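Local coordinates for protein S3-RNase (Pyrus pyrifolia, PDB 1IQQ) that cleaves RNA as a pistil ribonuclease of the T2 family and is responsible for gametophytic self-incompatibility, by which a flowering plant prevents self-fertilization, at residues Q8-Q11 with L12-C15; N77-F80 with W81-E84; V106-Y110 with I111-Q115; L135-I138 with E139-I142. All blocks are in the same frame, centred on the assembly; numbering follows the deposited sequence.

Contact 1. Residues Q8-Q11 with L12-C15; sequences QQYQ and LAVC
Tyr10 O accepts from two backbone N-H groups of the first turn of the short helix 11-14, Val14 N and Ala13 N. Val14 N gives it a straight bond, with Val14 N 3.0 Å from Tyr10 O and an N-H...O angle of 165°. Ala13 N sits equally near but is badly aligned, so its bond to the same oxygen is weak. One residue on, Cys15 N bonds Gln11 O at 3.0 Å. Val14 CG2 also packs on Tyr10 O, at 3.3 Å. Tyr10 holds the N-cap position, where strand 3-10 of the T2 ribonuclease sheet turns directly into helix. Its ring lies alongside the Leu12 side chain. Leu12 CB stands over one face, 4.1 Å from the Tyr10 ring centroid, and Leu12 CD2 reaches Tyr10 OH at 3.6 Å. Ala13 CB approaches the ring obliquely, 3.8 Å from Tyr10 CD2. The Tyr10 ring is put there by its chi1 of 178°, which sets CG opposite the backbone N and beside the carbonyl carbon. Phe30 and Tyr200 add further aromatic contacts. A serine here would remove the ring that Leu12 CB and Ala13 CB touch and would probably open a gap beside Phe30 and Tyr200. On the other side of the strand, Gln9 crosses Val14 at about a right angle, with Gln9 NE2 3.5 Å from Val14 CG2. Gln9 is assigned to RNA binding by similarity, and its side chain lies beside that of His33. The Gln11 amide is satisfied at both ends, OE1 by Asp27 N and NE2 by Thr31 OG1. Cys15 SG is tied to Cys22 in a disulfide.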
loop_
_atom_site.group_PDB
_atom_site.type_symbol
_atom_site.label_atom_id
_atom_site.label_comp_id
_atom_site.label_asym_id
_atom_site.label_seq_id
_atom_site.Cartn_x
_atom_site.Cartn_y
_atom_site.Cartn_z
ATOM N N GLN A 8 0.409 0.909 0.875
ATOM C CA GLN A 8 -0.795 1.503 1.503
ATOM C C GLN A 8 -0.897 2.939 1.007
ATOM O O GLN A 8 0.102 3.591 0.650
ATOM C CB GLN A 8 -0.647 1.444 3.024
ATOM C CG GLN A 8 -0.755 -0.037 3.516
ATOM C CD GLN A 8 -0.513 -0.118 4.994
ATOM O OE1 GLN A 8 -1.091 0.640 5.746
ATOM N NE2 GLN A 8 0.320 -1.103 5.413
ATOM N N GLN A 9 -2.126 3.432 0.965
ATOM C CA GLN A 9 -2.451 4.776 0.395
ATOM C C GLN A 9 -3.237 5.583 1.370
ATOM O O GLN A 9 -4.146 5.040 2.027
ATOM C CB GLN A 9 -3.239 4.599 -0.929
ATOM C CG GLN A 9 -4.609 3.914 -0.730
ATOM C CD GLN A 9 -5.321 3.612 -2.020
ATOM O OE1 GLN A 9 -6.352 2.894 -2.005
ATOM N NE2 GLN A 9 -4.835 4.125 -3.126
ATOM N N TYR A 10 -2.897 6.875 1.511
ATOM C CA TYR A 10 -3.588 7.788 2.434
ATOM C C TYR A 10 -4.808 8.323 1.687
ATOM O O TYR A 10 -4.663 9.066 0.726
ATOM C CB TYR A 10 -2.580 8.896 2.773
ATOM C CG TYR A 10 -3.162 9.949 3.677
ATOM C CD1 TYR A 10 -3.871 9.623 4.804
ATOM C CD2 TYR A 10 -2.952 11.293 3.423
ATOM C CE1 TYR A 10 -4.372 10.589 5.694
ATOM C CE2 TYR A 10 -3.425 12.268 4.267
ATOM C CZ TYR A 10 -4.151 11.940 5.408
ATOM O OH TYR A 10 -4.729 12.907 6.251
ATOM N N GLN A 11 -5.988 7.867 2.127
ATOM C CA GLN A 11 -7.199 8.137 1.350
ATOM C C GLN A 11 -7.456 9.616 1.031
ATOM O O GLN A 11 -7.834 9.906 -0.087
ATOM C CB GLN A 11 -8.407 7.543 2.102
ATOM C CG GLN A 11 -8.318 6.040 2.323
ATOM C CD GLN A 11 -9.578 5.529 2.994
ATOM O OE1 GLN A 11 -10.556 6.289 3.210
ATOM N NE2 GLN A 11 -9.597 4.247 3.315
ATOM N N LEU A 12 -7.229 10.481 2.016
ATOM C CA LEU A 12 -7.472 11.925 1.810
ATOM C C LEU A 12 -6.683 12.423 0.631
ATOM O O LEU A 12 -7.196 13.176 -0.223
ATOM C CB LEU A 12 -7.084 12.713 3.067
ATOM C CG LEU A 12 -7.522 14.181 3.079
ATOM C CD1 LEU A 12 -9.053 14.278 3.476
ATOM C CD2 LEU A 12 -6.754 14.942 4.120
ATOM N N ALA A 13 -5.435 11.989 0.501
ATOM C CA ALA A 13 -4.626 12.431 -0.610
ATOM C C ALA A 13 -4.947 11.755 -1.932
ATOM O O ALA A 13 -4.895 12.370 -3.022
ATOM C CB ALA A 13 -3.118 12.225 -0.252
ATOM N N VAL A 14 -5.266 10.468 -1.897
ATOM C CA VAL A 14 -5.651 9.754 -3.112
ATOM C C VAL A 14 -6.847 10.469 -3.752
ATOM O O VAL A 14 -6.887 10.621 -4.971
ATOM C CB VAL A 14 -6.107 8.289 -2.774
ATOM C CG1 VAL A 14 -6.618 7.551 -4.010
ATOM C CG2 VAL A 14 -4.901 7.525 -2.187
ATOM N N CYS A 15 -7.777 10.902 -2.896
ATOM C CA CYS A 15 -9.033 11.554 -3.422
ATOM C C CYS A 15 -8.815 12.961 -3.864
ATOM O O CYS A 15 -9.763 13.618 -4.337
ATOM C CB CYS A 15 -10.083 11.484 -2.333
ATOM S SG CYS A 15 -10.613 9.753 -2.158
#

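Contact 2. Residues N77-F80 with W81-E84; sequences NNLF and WDKE
Trp81 lies across Asn77, one helical turn earlier. The packing between them is mainly carbon against ring face. Asn77 CB stands 3.6 Å from the centroid of the Trp81 six-membered ring, only 18° off its normal. The Asn77 amide is moderately tilted to the indole. With chi1 of -67°, Trp81 CG sits beside its own backbone N, and the indole runs back over residue 77. Asn78 OD1 meets the same indole at its edge, 3.5 Å from Trp81 CZ3. The Phe80 ring joins obliquely, with planes 55° apart and Phe80 CD2 3.5 Å from Trp81 CD1. An alanine in place of Trp81 is likely to leave Asn77 CB without the ring face it rests on, take one neighbour from the Phe80 ring, and leave Trp68 O without its indole N-H. Leu79 touches the end of Lys83, whose bent chain brings NZ to 3.3 Å from Leu79 CG.

The backbone bonds are those of an alpha-helix, four in succession. The first, Trp81 N to Asn77 O, is short at 2.8 Å. Several polar ends turn elsewhere. Asn77 OD1 accepts from Asn70 N, Trp81 NE1 donates to Trp68 O, and Asp82 OD1 forms a salt bridge with Arg56.

One water bridges the turn. It donates to Phe80 O at 2.9 Å and to Glu84 OE2 at 2.8 Å. Glu84 is an active-site residue of this T2 ribonuclease, and its side chain lies near that of His88, the proton acceptor. The water thus links the active-site carboxylate to the backbone carbonyl one turn earlier, while the neighbouring indole is held by Asn77, Trp68 and Phe80.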
loop_
_atom_site.group_PDB
_atom_site.type_symbol
_atom_site.label_atom_id
_atom_site.label_comp_id
_atom_site.label_asym_id
_atom_site.label_seq_id
_atom_site.Cartn_x
_atom_site.Cartn_y
_atom_site.Cartn_z
ATOM N N ASN A 77 -16.168 -2.408 -5.370
ATOM C CA ASN A 77 -15.230 -3.232 -4.593
ATOM C C ASN A 77 -15.054 -4.657 -5.138
ATOM O O ASN A 77 -13.910 -5.090 -5.252
ATOM C CB ASN A 77 -15.640 -3.389 -3.120
ATOM C CG ASN A 77 -15.302 -2.155 -2.215
ATOM O OD1 ASN A 77 -14.553 -1.261 -2.612
ATOM N ND2 ASN A 77 -15.843 -2.141 -0.993
ATOM N N ASN A 78 -16.124 -5.383 -5.486
ATOM C CA ASN A 78 -15.870 -6.795 -5.890
ATOM C C ASN A 78 -15.059 -6.974 -7.145
ATOM O O ASN A 78 -14.115 -7.772 -7.150
ATOM C CB ASN A 78 -17.162 -7.615 -6.027
ATOM C CG ASN A 78 -17.780 -7.990 -4.705
ATOM O OD1 ASN A 78 -17.110 -8.162 -3.661
ATOM N ND2 ASN A 78 -19.106 -8.216 -4.756
ATOM N N LEU A 79 -15.352 -6.196 -8.185
ATOM C CA LEU A 79 -14.595 -6.313 -9.418
ATOM C C LEU A 79 -13.181 -5.798 -9.171
ATOM O O LEU A 79 -12.242 -6.318 -9.735
ATOM C CB LEU A 79 -15.276 -5.530 -10.567
ATOM C CG LEU A 79 -14.561 -5.682 -11.907
ATOM C CD1 LEU A 79 -14.595 -7.138 -12.399
ATOM C CD2 LEU A 79 -15.208 -4.752 -12.924
ATOM N N PHE A 80 -13.045 -4.783 -8.324
ATOM C CA PHE A 80 -11.733 -4.191 -7.936
ATOM C C PHE A 80 -10.867 -5.265 -7.217
ATOM O O PHE A 80 -9.703 -5.473 -7.568
ATOM C CB PHE A 80 -12.056 -2.997 -7.019
ATOM C CG PHE A 80 -10.898 -2.444 -6.208
ATOM C CD1 PHE A 80 -9.985 -1.534 -6.768
ATOM C CD2 PHE A 80 -10.802 -2.742 -4.837
ATOM C CE1 PHE A 80 -8.998 -0.942 -5.922
ATOM C CE2 PHE A 80 -9.865 -2.172 -4.032
ATOM C CZ PHE A 80 -8.947 -1.264 -4.551
ATOM N N TRP A 81 -11.432 -5.974 -6.239
ATOM C CA TRP A 81 -10.628 -7.028 -5.613
ATOM C C TRP A 81 -10.315 -8.170 -6.607
ATOM O O TRP A 81 -9.170 -8.753 -6.568
ATOM C CB TRP A 81 -11.363 -7.585 -4.419
ATOM C CG TRP A 81 -11.498 -6.613 -3.295
ATOM C CD1 TRP A 81 -10.564 -5.680 -2.897
ATOM C CD2 TRP A 81 -12.645 -6.427 -2.480
ATOM N NE1 TRP A 81 -11.081 -4.909 -1.875
ATOM C CE2 TRP A 81 -12.360 -5.338 -1.606
ATOM C CE3 TRP A 81 -13.901 -7.066 -2.402
ATOM C CZ2 TRP A 81 -13.277 -4.860 -0.668
ATOM C CZ3 TRP A 81 -14.834 -6.601 -1.452
ATOM C CH2 TRP A 81 -14.505 -5.489 -0.593
ATOM N N ASP A 82 -11.279 -8.540 -7.463
ATOM C CA ASP A 82 -11.019 -9.602 -8.416
ATOM C C ASP A 82 -9.761 -9.237 -9.245
ATOM O O ASP A 82 -8.931 -10.156 -9.520
ATOM C CB ASP A 82 -12.208 -9.712 -9.375
ATOM C CG ASP A 82 -13.377 -10.468 -8.798
ATOM O OD1 ASP A 82 -13.337 -11.015 -7.697
ATOM O OD2 ASP A 82 -14.370 -10.545 -9.524
ATOM N N LYS A 83 -9.637 -7.985 -9.668
ATOM C CA LYS A 83 -8.457 -7.580 -10.499
ATOM C C LYS A 83 -7.146 -7.611 -9.699
ATOM O O LYS A 83 -6.096 -7.864 -10.276
ATOM C CB LYS A 83 -8.636 -6.194 -11.124
ATOM C CG LYS A 83 -9.874 -6.084 -12.091
ATOM C CD LYS A 83 -9.920 -4.637 -12.644
ATOM C CE LYS A 83 -11.301 -4.273 -13.181
ATOM N NZ LYS A 83 -12.112 -3.426 -12.200
ATOM N N GLU A 84 -7.215 -7.241 -8.420
ATOM C CA GLU A 84 -5.977 -7.298 -7.612
ATOM C C GLU A 84 -5.498 -8.720 -7.511
ATOM O O GLU A 84 -4.287 -8.976 -7.588
ATOM C CB GLU A 84 -6.246 -6.735 -6.189
ATOM C CG GLU A 84 -6.661 -5.205 -6.237
ATOM C CD GLU A 84 -5.583 -4.280 -6.767
ATOM O OE1 GLU A 84 -4.350 -4.590 -6.780
ATOM O OE2 GLU A 84 -6.005 -3.170 -7.186
HETATM O O HOH W 1 -8.189 -3.381 -8.918
#

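Contact 3. Residues V106-Y110 with I111-Q115; sequences VIKMY and ISKKQ. With NAG (2-acetamido-2-deoxy-beta-D-glucopyranose), chain B.
Ile111 CD1 meets the Tyr110 ring at its edge, in the ring plane, 3.6 Å from Tyr110 CD2. The glycan comes to the same ring near its plane. NAG C8 lies 3.9 Å from Tyr110 CE2, and NAG O7 lies 3.8 Å from Ile111 CD1. These are packing contacts of a sugar attached to the protein itself, not of a substrate. Further round, Gln115 OE1 lies against Met109 CB at 3.7 Å. Lys108 and Lys113 cross with their ends together. Lys108 NZ is 3.4 Å from Lys113 CE, and Lys108 NZ is 3.9 Å from Lys113 NZ, two like charges close together, which probably costs some energy. Lys108 gets there by bending at chi3 (77°) and chi4, while Lys113 stays extended beyond CG.

The backbone sets these positions as helix 99-112 comes to its end. Ile111 N still makes the normal bond to Ile107 O. The turn then widens to pi type: Lys113 N reaches back five residues to Lys108 O, at 2.9 Å. Gln115 N bonds Met109 O, six residues back, at 3.0 Å.

Beyond the segments, Tyr110 OH bonds Phe30 O, which anchors the ring end to strand 30-38. Ile67 of helix 58-67 touches both Tyr110 and Ile111. Met109 and Gln115 pack on Phe6 of strand 3-10.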
loop_
_atom_site.group_PDB
_atom_site.type_symbol
_atom_site.label_atom_id
_atom_site.label_comp_id
_atom_site.label_asym_id
_atom_site.label_seq_id
_atom_site.Cartn_x
_atom_site.Cartn_y
_atom_site.Cartn_z
ATOM N N VAL A 106 -3.045 -10.365 3.350
ATOM C CA VAL A 106 -3.022 -8.887 3.518
ATOM C C VAL A 106 -3.593 -8.435 4.838
ATOM O O VAL A 106 -3.054 -7.547 5.487
ATOM C CB VAL A 106 -3.809 -8.254 2.357
ATOM C CG1 VAL A 106 -4.067 -6.775 2.591
ATOM C CG2 VAL A 106 -2.951 -8.398 1.062
ATOM N N ILE A 107 -4.704 -9.045 5.255
ATOM C CA ILE A 107 -5.341 -8.688 6.552
ATOM C C ILE A 107 -4.392 -9.047 7.697
ATOM O O ILE A 107 -4.226 -8.215 8.646
ATOM C CB ILE A 107 -6.689 -9.474 6.675
ATOM C CG1 ILE A 107 -7.734 -8.917 5.679
ATOM C CG2 ILE A 107 -7.204 -9.435 8.166
ATOM C CD1 ILE A 107 -8.947 -9.868 5.373
ATOM N N LYS A 108 -3.724 -10.182 7.559
ATOM C CA LYS A 108 -2.744 -10.622 8.572
ATOM C C LYS A 108 -1.598 -9.603 8.674
ATOM O O LYS A 108 -1.119 -9.267 9.782
ATOM C CB LYS A 108 -2.179 -11.994 8.245
ATOM C CG LYS A 108 -1.570 -12.635 9.483
ATOM C CD LYS A 108 -1.340 -14.073 9.183
ATOM C CE LYS A 108 -0.140 -14.189 8.326
ATOM N NZ LYS A 108 0.985 -14.363 9.263
ATOM N N MET A 109 -1.142 -9.095 7.524
ATOM C CA MET A 109 -0.062 -8.098 7.592
ATOM C C MET A 109 -0.554 -6.805 8.231
ATOM O O MET A 109 0.115 -6.236 9.129
ATOM C CB MET A 109 0.433 -7.795 6.156
ATOM C CG MET A 109 1.157 -8.992 5.545
ATOM S SD MET A 109 1.383 -8.674 3.766
ATOM C CE MET A 109 2.450 -10.043 3.479
ATOM N N TYR A 110 -1.689 -6.300 7.768
ATOM C CA TYR A 110 -2.180 -5.028 8.243
ATOM C C TYR A 110 -2.595 -5.013 9.714
ATOM O O TYR A 110 -2.316 -4.055 10.449
ATOM C CB TYR A 110 -3.391 -4.617 7.350
ATOM C CG TYR A 110 -3.865 -3.211 7.520
ATOM C CD1 TYR A 110 -3.347 -2.173 6.738
ATOM C CD2 TYR A 110 -4.870 -2.901 8.383
ATOM C CE1 TYR A 110 -3.806 -0.891 6.812
ATOM C CE2 TYR A 110 -5.378 -1.589 8.493
ATOM C CZ TYR A 110 -4.828 -0.591 7.682
ATOM O OH TYR A 110 -5.379 0.672 7.758
ATOM N N ILE A 111 -3.306 -6.066 10.143
ATOM C CA ILE A 111 -3.842 -6.120 11.499
ATOM C C ILE A 111 -2.911 -6.914 12.417
ATOM O O ILE A 111 -2.175 -6.326 13.247
ATOM C CB ILE A 111 -5.265 -6.805 11.471
ATOM C CG1 ILE A 111 -6.254 -5.966 10.673
ATOM C CG2 ILE A 111 -5.762 -7.038 12.943
ATOM C CD1 ILE A 111 -6.400 -4.516 11.179
ATOM N N SER A 112 -2.808 -8.220 12.266
ATOM C CA SER A 112 -2.013 -9.034 13.182
ATOM C C SER A 112 -0.575 -8.610 13.342
ATOM O O SER A 112 -0.042 -8.538 14.488
ATOM C CB SER A 112 -2.075 -10.487 12.729
ATOM O OG SER A 112 -1.238 -11.296 13.530
ATOM N N LYS A 113 0.058 -8.297 12.218
ATOM C CA LYS A 113 1.462 -7.910 12.243
ATOM C C LYS A 113 1.654 -6.423 12.418
ATOM O O LYS A 113 2.778 -5.938 12.269
ATOM C CB LYS A 113 2.161 -8.394 10.976
ATOM C CG LYS A 113 2.061 -9.935 10.834
ATOM C CD LYS A 113 3.153 -10.378 9.937
ATOM C CE LYS A 113 3.193 -11.872 9.779
ATOM N NZ LYS A 113 4.261 -12.250 8.809
ATOM N N LYS A 114 0.577 -5.695 12.687
ATOM C CA LYS A 114 0.667 -4.256 12.940
ATOM C C LYS A 114 1.281 -3.384 11.863
ATOM O O LYS A 114 1.950 -2.369 12.161
ATOM C CB LYS A 114 1.416 -4.051 14.264
ATOM C CG LYS A 114 0.842 -4.950 15.404
ATOM C CD LYS A 114 -0.653 -4.694 15.650
ATOM C CE LYS A 114 -1.167 -5.288 17.011
ATOM N NZ LYS A 114 -1.322 -6.774 16.900
ATOM N N GLN A 115 1.044 -3.734 10.604
ATOM C CA GLN A 115 1.630 -2.958 9.494
ATOM C C GLN A 115 0.750 -1.811 8.999
ATOM O O GLN A 115 1.180 -1.069 8.086
ATOM C CB GLN A 115 2.052 -3.890 8.365
ATOM C CG GLN A 115 3.101 -4.958 8.833
ATOM C CD GLN A 115 3.505 -5.872 7.711
ATOM O OE1 GLN A 115 3.345 -5.559 6.521
ATOM N NE2 GLN A 115 4.125 -6.977 8.054
HETATM C C1 NAG B . -5.120 1.942 11.480
HETATM C C2 NAG B . -6.462 1.461 12.105
HETATM C C3 NAG B . -7.250 2.716 12.518
HETATM C C4 NAG B . -6.455 3.590 13.496
HETATM C C5 NAG B . -5.100 3.912 12.840
HETATM C C6 NAG B . -4.143 4.665 13.702
HETATM C C7 NAG B . -7.750 -0.504 11.445
HETATM C C8 NAG B . -8.717 -1.107 10.465
HETATM N N2 NAG B . -7.249 0.718 11.141
HETATM O O3 NAG B . -8.465 2.258 13.144
HETATM O O4 NAG B . -7.151 4.841 13.671
HETATM O O5 NAG B . -4.444 2.674 12.493
HETATM O O6 NAG B . -3.876 3.991 14.942
HETATM O O7 NAG B . -7.427 -1.133 12.461
#

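Contact 4. Residues L135-I138 with E139-I142; sequences LLDI and ENAI
Leu135 CG lies opposite its backbone N (chi1 172°), whereas Glu139 CG lies beside its own N (chi1 -62°). The first arrangement sends the leucine branches along the helix, and the second brings the glutamate back to meet them. Beyond CG the Glu139 chain is extended, which carries its carboxyl carbon onto the leucine, with Glu139 CD 3.6 Å from Leu135 CG. Leu135 CD2 touches one carboxylate oxygen, Glu139 OE2, at 3.8 Å. Leu136 repeats the pattern with Asn140: Leu136 CD1 lies 3.7 Å from Asn140 OD1. Leu136 also crosses Glu139 at about a right angle, with Leu136 CD1 4.0 Å from Glu139 OE1.

All of this sits on helix 135-143, a surface helix packed by one flank against the sheet. Four backbone bonds between residues four apart hold it. Glu139 N to Leu135 O is almost straight, at 177°, and Asn140 N to Leu136 O is the shortest, at 2.8 Å. On the buried flank Ile138 touches Leu153 and Ile167 of the sheet. Ile142 also meets Ile167, and with Ala141 packs on helix 117-123. Ile142 CG1 folds back to within 3.4 Å of Ile138 O.

The exposed flank uses a water instead. It donates to Asp137 OD1 at 2.7 Å and accepts from Asn140 ND2, joining two side chains that make no direct hydrogen bond with each other.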
loop_
_atom_site.group_PDB
_atom_site.type_symbol
_atom_site.label_atom_id
_atom_site.label_comp_id
_atom_site.label_asym_id
_atom_site.label_seq_id
_atom_site.Cartn_x
_atom_site.Cartn_y
_atom_site.Cartn_z
ATOM N N LEU A 135 10.983 14.867 5.215
ATOM C CA LEU A 135 10.944 13.485 4.716
ATOM C C LEU A 135 11.596 12.527 5.698
ATOM O O LEU A 135 11.034 11.441 5.897
ATOM C CB LEU A 135 11.730 13.402 3.424
ATOM C CG LEU A 135 11.947 12.024 2.859
ATOM C CD1 LEU A 135 10.603 11.393 2.508
ATOM C CD2 LEU A 135 12.850 12.099 1.602
ATOM N N LEU A 136 12.725 12.903 6.299
ATOM C CA LEU A 136 13.444 11.960 7.176
ATOM C C LEU A 136 12.615 11.604 8.372
ATOM O O LEU A 136 12.789 10.505 8.850
ATOM C CB LEU A 136 14.774 12.560 7.657
ATOM C CG LEU A 136 15.716 11.592 8.355
ATOM C CD1 LEU A 136 15.942 10.336 7.518
ATOM C CD2 LEU A 136 17.065 12.372 8.498
ATOM N N ASP A 137 11.765 12.516 8.866
ATOM C CA ASP A 137 10.959 12.167 10.038
ATOM C C ASP A 137 9.907 11.123 9.644
ATOM O O ASP A 137 9.635 10.214 10.438
ATOM C CB ASP A 137 10.300 13.405 10.645
ATOM C CG ASP A 137 11.306 14.351 11.293
ATOM O OD1 ASP A 137 12.354 13.871 11.757
ATOM O OD2 ASP A 137 11.027 15.566 11.332
ATOM N N ILE A 138 9.317 11.215 8.450
ATOM C CA ILE A 138 8.361 10.207 8.029
ATOM C C ILE A 138 9.107 8.868 7.848
ATOM O O ILE A 138 8.621 7.828 8.292
ATOM C CB ILE A 138 7.741 10.656 6.676
ATOM C CG1 ILE A 138 6.944 11.938 6.915
ATOM C CG2 ILE A 138 6.756 9.523 6.199
ATOM C CD1 ILE A 138 6.494 12.667 5.659
ATOM N N GLU A 139 10.242 8.858 7.123
ATOM C CA GLU A 139 11.047 7.679 6.941
ATOM C C GLU A 139 11.509 7.059 8.257
ATOM O O GLU A 139 11.367 5.817 8.393
ATOM C CB GLU A 139 12.270 7.937 6.022
ATOM C CG GLU A 139 11.829 8.370 4.559
ATOM C CD GLU A 139 13.031 8.732 3.699
ATOM O OE1 GLU A 139 13.965 9.350 4.240
ATOM O OE2 GLU A 139 13.013 8.384 2.489
ATOM N N ASN A 140 11.966 7.875 9.184
ATOM C CA ASN A 140 12.432 7.328 10.485
ATOM C C ASN A 140 11.265 6.648 11.173
ATOM O O ASN A 140 11.451 5.551 11.736
ATOM C CB ASN A 140 12.912 8.404 11.464
ATOM C CG ASN A 140 14.275 8.940 11.168
ATOM O OD1 ASN A 140 15.040 8.339 10.467
ATOM N ND2 ASN A 140 14.575 10.127 11.780
ATOM N N ALA A 141 10.076 7.227 11.137
ATOM C CA ALA A 141 8.909 6.630 11.792
ATOM C C ALA A 141 8.590 5.268 11.189
ATOM O O ALA A 141 8.315 4.273 11.951
ATOM C CB ALA A 141 7.698 7.561 11.640
ATOM N N ILE A 142 8.577 5.160 9.876
ATOM C CA ILE A 142 8.282 3.867 9.284
ATOM C C ILE A 142 9.380 2.847 9.583
ATOM O O ILE A 142 9.097 1.722 9.961
ATOM C CB ILE A 142 8.085 4.008 7.734
ATOM C CG1 ILE A 142 6.943 4.965 7.433
ATOM C CG2 ILE A 142 7.792 2.629 7.118
ATOM C CD1 ILE A 142 5.553 4.485 8.004
HETATM O O HOH W 2 12.459 11.640 13.282
#

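In the fold
Contact 1 is directly joined to contact 3: Gln8 NE2 lies 2.8 Å from Gln115 O, a probable hydrogen bond, and Gln8 OE1 packs 3.3 Å from Tyr110 CE1. Contacts 1 and 2 border the active site: Gln9, which binds RNA by similarity, lies beside His33, the proton donor, and Glu84 is itself an active-site residue near His88. The nearest atoms of contacts 1 and 2 are about 6 Å apart. Contact 3 lies farther from the site, with the side chain of Tyr110 about 9 Å from that of Gln9, and borders the glycan. Contact 4 is remote from the active site. Its centre is about 32 Å from that of contact 2, on opposite sides of the chain centre.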